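Local coordinates for trehalose-6-phosphate phosphatase related protein (Thermoplasma acidophilum, PDB 1U02) that removes the phosphate from trehalose 6-phosphate with the aid of magnesium, releasing free trehalose in the trehalose biosynthesis pathway, at residues 4-9 with 30-35; 41-46 with 50-55. All blocks are in the same frame, centred on the assembly; numbering follows the deposited sequence.

Contact 1: 4-9 with 30-35. With MG (magnesium ion), chain B; NA (sodium ion), chain C.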
loop_
_atom_site.group_PDB
_atom_site.type_symbol
_atom_site.label_atom_id
_atom_site.label_comp_id
_atom_site.label_asym_id
_atom_site.label_seq_id
_atom_site.Cartn_x
_atom_site.Cartn_y
_atom_site.Cartn_z
ATOM N N ILE A 4 1.579 11.270 -10.872
ATOM C CA ILE A 4 0.602 11.149 -9.803
ATOM C C ILE A 4 0.820 9.803 -9.122
ATOM O O ILE A 4 0.861 8.758 -9.771
ATOM C CB ILE A 4 -0.857 11.267 -10.304
ATOM C CG1 ILE A 4 -1.811 11.168 -9.113
ATOM C CG2 ILE A 4 -1.165 10.185 -11.309
ATOM C CD1 ILE A 4 -3.233 11.562 -9.432
ATOM N N PHE A 5 0.996 9.855 -7.808
ATOM C CA PHE A 5 1.228 8.674 -6.988
ATOM C C PHE A 5 0.036 8.541 -6.055
ATOM O O PHE A 5 -0.229 9.428 -5.245
ATOM C CB PHE A 5 2.511 8.861 -6.181
ATOM C CG PHE A 5 3.749 8.976 -7.026
ATOM C CD1 PHE A 5 4.472 7.838 -7.380
ATOM C CD2 PHE A 5 4.196 10.224 -7.470
ATOM C CE1 PHE A 5 5.629 7.931 -8.161
ATOM C CE2 PHE A 5 5.353 10.335 -8.255
ATOM C CZ PHE A 5 6.072 9.181 -8.600
ATOM N N LEU A 6 -0.680 7.429 -6.163
ATOM C CA LEU A 6 -1.864 7.216 -5.342
ATOM C C LEU A 6 -1.804 5.962 -4.486
ATOM O O LEU A 6 -1.549 4.873 -4.994
ATOM C CB LEU A 6 -3.103 7.114 -6.240
ATOM C CG LEU A 6 -3.348 8.238 -7.247
ATOM C CD1 LEU A 6 -4.395 7.807 -8.276
ATOM C CD2 LEU A 6 -3.787 9.486 -6.501
ATOM N N ASP A 7 -2.044 6.123 -3.188
ATOM C CA ASP A 7 -2.094 4.987 -2.276
ATOM C C ASP A 7 -3.404 4.295 -2.653
ATOM O O ASP A 7 -4.283 4.919 -3.251
ATOM C CB ASP A 7 -2.157 5.482 -0.824
ATOM C CG ASP A 7 -2.479 4.371 0.163
ATOM O OD1 ASP A 7 -1.760 3.354 0.187
ATOM O OD2 ASP A 7 -3.453 4.522 0.926
ATOM N N TYR A 8 -3.547 3.021 -2.309
ATOM C CA TYR A 8 -4.764 2.288 -2.651
ATOM C C TYR A 8 -5.757 2.187 -1.486
ATOM O O TYR A 8 -6.797 2.856 -1.483
ATOM C CB TYR A 8 -4.404 0.875 -3.145
ATOM C CG TYR A 8 -5.552 0.129 -3.780
ATOM C CD1 TYR A 8 -6.081 0.538 -5.007
ATOM C CD2 TYR A 8 -6.131 -0.970 -3.149
ATOM C CE1 TYR A 8 -7.159 -0.128 -5.591
ATOM C CE2 TYR A 8 -7.218 -1.648 -3.726
ATOM C CZ TYR A 8 -7.724 -1.218 -4.946
ATOM O OH TYR A 8 -8.797 -1.868 -5.520
ATOM N N ASP A 9 -5.439 1.354 -0.497
ATOM C CA ASP A 9 -6.330 1.175 0.646
ATOM C C ASP A 9 -6.526 2.435 1.475
ATOM O O ASP A 9 -5.563 3.063 1.919
ATOM C CB ASP A 9 -5.823 0.044 1.531
ATOM C CG ASP A 9 -5.769 -1.270 0.791
ATOM O OD1 ASP A 9 -6.844 -1.764 0.384
ATOM O OD2 ASP A 9 -4.656 -1.794 0.604
ATOM N N SER A 30 -13.096 3.208 -14.183
ATOM C CA SER A 30 -13.278 4.264 -15.181
ATOM C C SER A 30 -12.391 5.473 -14.868
ATOM O O SER A 30 -11.704 5.998 -15.750
ATOM C CB SER A 30 -14.754 4.682 -15.224
ATOM O OG SER A 30 -14.953 5.842 -16.018
ATOM N N LEU A 31 -12.402 5.901 -13.607
ATOM C CA LEU A 31 -11.609 7.048 -13.162
ATOM C C LEU A 31 -10.116 6.889 -13.414
ATOM O O LEU A 31 -9.470 7.782 -13.960
ATOM C CB LEU A 31 -11.822 7.290 -11.669
ATOM C CG LEU A 31 -13.047 8.084 -11.230
ATOM C CD1 LEU A 31 -13.155 8.024 -9.715
ATOM C CD2 LEU A 31 -12.926 9.530 -11.705
ATOM N N ILE A 32 -9.566 5.752 -13.005
ATOM C CA ILE A 32 -8.140 5.506 -13.179
ATOM C C ILE A 32 -7.816 5.263 -14.647
ATOM O O ILE A 32 -6.766 5.683 -15.133
ATOM C CB ILE A 32 -7.676 4.310 -12.306
ATOM C CG1 ILE A 32 -7.929 4.627 -10.827
ATOM C CG2 ILE A 32 -6.195 4.047 -12.516
ATOM C CD1 ILE A 32 -7.210 5.880 -10.340
ATOM N N SER A 33 -8.725 4.591 -15.346
ATOM C CA SER A 33 -8.550 4.325 -16.769
ATOM C C SER A 33 -8.356 5.659 -17.491
ATOM O O SER A 33 -7.448 5.806 -18.308
ATOM C CB SER A 33 -9.783 3.605 -17.330
ATOM O OG SER A 33 -9.683 3.447 -18.736
ATOM N N ASP A 34 -9.206 6.633 -17.174
ATOM C CA ASP A 34 -9.117 7.956 -17.790
ATOM C C ASP A 34 -7.855 8.682 -17.352
ATOM O O ASP A 34 -7.108 9.208 -18.173
ATOM C CB ASP A 34 -10.323 8.817 -17.408
ATOM C CG ASP A 34 -11.604 8.361 -18.069
ATOM O OD1 ASP A 34 -11.538 7.530 -18.999
ATOM O OD2 ASP A 34 -12.680 8.849 -17.662
ATOM N N LEU A 35 -7.622 8.704 -16.046
ATOM C CA LEU A 35 -6.466 9.384 -15.484
ATOM C C LEU A 35 -5.119 8.942 -16.064
ATOM O O LEU A 35 -4.270 9.780 -16.367
ATOM C CB LEU A 35 -6.458 9.192 -13.967
ATOM C CG LEU A 35 -5.440 10.000 -13.159
ATOM C CD1 LEU A 35 -5.800 11.481 -13.202
ATOM C CD2 LEU A 35 -5.425 9.496 -11.726
HETATM MG MG MG B . -3.749 3.553 2.748
HETATM NA NA NA C . -9.193 -1.926 1.618
HETATM O O HOH W 1 -3.003 1.692 2.158
HETATM O O HOH W 2 -4.347 2.792 4.545
HETATM O O HOH W 3 -1.750 3.931 3.327
HETATM O O HOH W 4 -9.131 -2.733 4.017
#
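Leu35 reaches from helix 30-35 toward the strand and sets its CD2 methyl against two residues of strand 4-7, meeting Ile4 CD1 at 3.8 Å and Leu6 CD1 at 4.0 Å. Both pairs meet tip to tip. Ile4 can extend this far because CG1 lies anti to the backbone N (chi1 -178°) and CD1 continues the extended chain (chi2 168°). One turn back along the helix, Ile32 starts off at an angle to the strand, but its CD1 bends in to meet Leu6 CD1 head-on at 4.0 Å. Leu6 is therefore touched by two helix residues three positions apart, through a single methyl. Strand and helix run nearly antiparallel, at 160°, with 12.3 Å between their axes, a gap that long branched aliphatic chains suit well.

The same strand leads into the active site. Asp7, the nucleophile by similarity, binds the magnesium ion through OD2 at 2.1 Å, while its OD1 accepts a hydrogen bond from water 1 and forms a salt bridge with Lys161. The backbone O of Asp9 binds the same ion at 2.0 Å, and three waters, water 1 among them, and Asp179 complete its six ligands; Asp9 OD1 turns instead to a sodium ion. With no hydrogen bond joining strand to helix, the contact is purely apolar, and the metal-binding oxygens of Asp7 and Asp9 lie where the chain continues beyond it.

Contact 2: 41-46 with 50-55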
loop_
_atom_site.group_PDB
_atom_site.type_symbol
_atom_site.label_atom_id
_atom_site.label_comp_id
_atom_site.label_asym_id
_atom_site.label_seq_id
_atom_site.Cartn_x
_atom_site.Cartn_y
_atom_site.Cartn_z
ATOM N N THR A 41 0.655 7.597 -14.163
ATOM C CA THR A 41 0.069 7.183 -12.899
ATOM C C THR A 41 0.708 5.986 -12.209
ATOM O O THR A 41 0.982 4.962 -12.836
ATOM C CB THR A 41 -1.430 6.907 -13.103
ATOM O OG1 THR A 41 -2.024 8.031 -13.771
ATOM C CG2 THR A 41 -2.125 6.693 -11.769
ATOM N N TYR A 42 0.938 6.135 -10.906
ATOM C CA TYR A 42 1.526 5.089 -10.080
ATOM C C TYR A 42 0.647 4.779 -8.879
ATOM O O TYR A 42 0.188 5.689 -8.186
ATOM C CB TYR A 42 2.889 5.530 -9.533
ATOM C CG TYR A 42 4.029 5.493 -10.510
ATOM C CD1 TYR A 42 4.905 4.412 -10.537
ATOM C CD2 TYR A 42 4.261 6.553 -11.380
ATOM C CE1 TYR A 42 5.991 4.388 -11.403
ATOM C CE2 TYR A 42 5.347 6.538 -12.258
ATOM C CZ TYR A 42 6.207 5.453 -12.259
ATOM O OH TYR A 42 7.294 5.434 -13.102
ATOM N N ILE A 43 0.402 3.497 -8.641
ATOM C CA ILE A 43 -0.336 3.088 -7.456
ATOM C C ILE A 43 0.806 2.783 -6.487
ATOM O O ILE A 43 1.730 2.052 -6.841
ATOM C CB ILE A 43 -1.151 1.787 -7.672
ATOM C CG1 ILE A 43 -2.283 2.027 -8.675
ATOM C CG2 ILE A 43 -1.721 1.314 -6.335
ATOM C CD1 ILE A 43 -3.269 3.093 -8.243
ATOM N N VAL A 44 0.769 3.356 -5.287
ATOM C CA VAL A 44 1.818 3.111 -4.298
ATOM C C VAL A 44 1.131 2.445 -3.120
ATOM O O VAL A 44 0.265 3.039 -2.486
ATOM C CB VAL A 44 2.488 4.419 -3.851
ATOM C CG1 VAL A 44 3.614 4.117 -2.874
ATOM C CG2 VAL A 44 3.025 5.161 -5.069
ATOM N N THR A 45 1.541 1.221 -2.807
ATOM C CA THR A 45 0.860 0.467 -1.771
ATOM C C THR A 45 1.761 -0.510 -1.025
ATOM O O THR A 45 2.910 -0.736 -1.409
ATOM C CB THR A 45 -0.275 -0.325 -2.447
ATOM O OG1 THR A 45 -0.927 -1.185 -1.507
ATOM C CG2 THR A 45 0.308 -1.166 -3.588
ATOM N N GLY A 46 1.222 -1.091 0.041
ATOM C CA GLY A 46 1.960 -2.083 0.800
ATOM C C GLY A 46 1.551 -3.446 0.258
ATOM O O GLY A 46 2.127 -4.477 0.610
ATOM N N GLU A 50 0.690 -8.797 -7.336
ATOM C CA GLU A 50 -0.346 -9.761 -7.683
ATOM C C GLU A 50 -1.703 -9.250 -7.194
ATOM O O GLU A 50 -2.714 -9.429 -7.871
ATOM C CB GLU A 50 -0.056 -11.138 -7.064
ATOM C CG GLU A 50 1.172 -11.854 -7.615
ATOM C CD GLU A 50 2.471 -11.145 -7.272
ATOM O OE1 GLU A 50 2.670 -10.814 -6.086
ATOM O OE2 GLU A 50 3.295 -10.925 -8.187
ATOM N N GLU A 51 -1.726 -8.618 -6.022
ATOM C CA GLU A 51 -2.972 -8.085 -5.475
ATOM C C GLU A 51 -3.499 -6.898 -6.277
ATOM O O GLU A 51 -4.648 -6.896 -6.713
ATOM C CB GLU A 51 -2.788 -7.658 -4.014
ATOM C CG GLU A 51 -2.781 -8.811 -3.030
ATOM C CD GLU A 51 -2.449 -8.367 -1.616
ATOM O OE1 GLU A 51 -1.311 -7.902 -1.399
ATOM O OE2 GLU A 51 -3.324 -8.478 -0.724
ATOM N N ILE A 52 -2.666 -5.885 -6.474
ATOM C CA ILE A 52 -3.116 -4.714 -7.213
ATOM C C ILE A 52 -3.495 -5.080 -8.642
ATOM O O ILE A 52 -4.462 -4.543 -9.182
ATOM C CB ILE A 52 -2.040 -3.613 -7.236
ATOM C CG1 ILE A 52 -1.689 -3.212 -5.803
ATOM C CG2 ILE A 52 -2.567 -2.381 -7.980
ATOM C CD1 ILE A 52 -2.865 -2.613 -5.031
ATOM N N SER A 53 -2.738 -6.001 -9.242
ATOM C CA SER A 53 -2.996 -6.436 -10.611
ATOM C C SER A 53 -4.389 -7.037 -10.774
ATOM O O SER A 53 -5.031 -6.840 -11.804
ATOM C CB SER A 53 -1.929 -7.437 -11.070
ATOM O OG SER A 53 -0.677 -6.782 -11.236
ATOM N N ARG A 54 -4.866 -7.773 -9.773
ATOM C CA ARG A 54 -6.208 -8.321 -9.892
ATOM C C ARG A 54 -7.255 -7.332 -9.368
ATOM O O ARG A 54 -8.370 -7.283 -9.889
ATOM C CB ARG A 54 -6.335 -9.680 -9.188
ATOM C CG ARG A 54 -6.083 -9.718 -7.698
ATOM C CD ARG A 54 -6.275 -11.158 -7.199
ATOM N NE ARG A 54 -6.132 -11.286 -5.750
ATOM C CZ ARG A 54 -5.010 -11.648 -5.134
ATOM N NH1 ARG A 54 -3.920 -11.925 -5.836
ATOM N NH2 ARG A 54 -4.983 -11.737 -3.811
ATOM N N PHE A 55 -6.899 -6.539 -8.357
ATOM C CA PHE A 55 -7.836 -5.547 -7.818
ATOM C C PHE A 55 -8.138 -4.462 -8.844
ATOM O O PHE A 55 -9.281 -4.044 -9.004
ATOM C CB PHE A 55 -7.265 -4.822 -6.591
ATOM C CG PHE A 55 -7.262 -5.632 -5.322
ATOM C CD1 PHE A 55 -8.141 -6.701 -5.134
ATOM C CD2 PHE A 55 -6.409 -5.275 -4.280
ATOM C CE1 PHE A 55 -8.168 -7.400 -3.916
ATOM C CE2 PHE A 55 -6.426 -5.961 -3.064
ATOM C CZ PHE A 55 -7.306 -7.024 -2.881
#
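Ile52 carries the helix side of this contact and meets both Ile43 and Thr45 of segment 41-46. From its CA, the bond to CB already points at the strand, and at CB the side chain forks. The shorter branch, CG2, lies anti to the backbone N and meets the matching methyl, Ile43 CG2, at 4.1 Å; here the two isoleucines pass at a slant. The longer branch leaves through CG1, anti to the carbonyl carbon (chi1 -59°), and goes to Thr45, whose CG2 lies 3.6 Å from Ile52 CG1. At the end of that branch, Ile52 CD1 is 3.8 Å from the same Thr45 CG2, so one methyl of the threonine covers the last two carbons of the isoleucine. A beta-branched residue suits this place because its two arms serve two positions, Ile43 in the strand and Thr45 just past its end, whereas Val44 between them points away from the helix.

Thr45 divides its own two arms by polarity. While CG2 packs on Ile52, OG1 is hydrogen-bonded to the backbone N of Arg47, in the turn that leads to the helix. Glu51, next to Ile52, is also tied to this turn: its OE1 accepts from Ser48 N and its OE2 forms a salt bridge with Arg47. Separately, OE1 forms a salt bridge with Lys111 of strand 107-111.

At nearest atoms, the side chain of Thr45 lies about 7 Å from the magnesium ion, and that of Ile52 about 4 Å from the side chain of Tyr8, a substrate-binding residue by similarity. Between these two segments the contact is thus apolar, carried by methyl and methylene groups, while bonds to Arg47 and Ser48 hold the connecting turn beside the active site of this HAD phosphatase.

How the contacts relate
From the N terminus, strand 3-7 runs out to the metal site; the chain then returns through helix 26-38, and contact 1 closes a connection with 20 residues between its segments. Strand 40-44 follows directly and lies parallel beside strand 3-7, completing a beta-alpha-beta unit. After a short turn, helix 49-55 packs back on strand 40-44, where contact 2 closes a much tighter loop within the next such unit, ending in strand 61-64. The two contacts thus follow in series, neither nested nor crossed. Probable hydrogen bonds of 2.8 Å, from Leu6 N to Tyr42 O and from Val44 N to Leu6 O, join the two strands, so that both helices pack on one sheet.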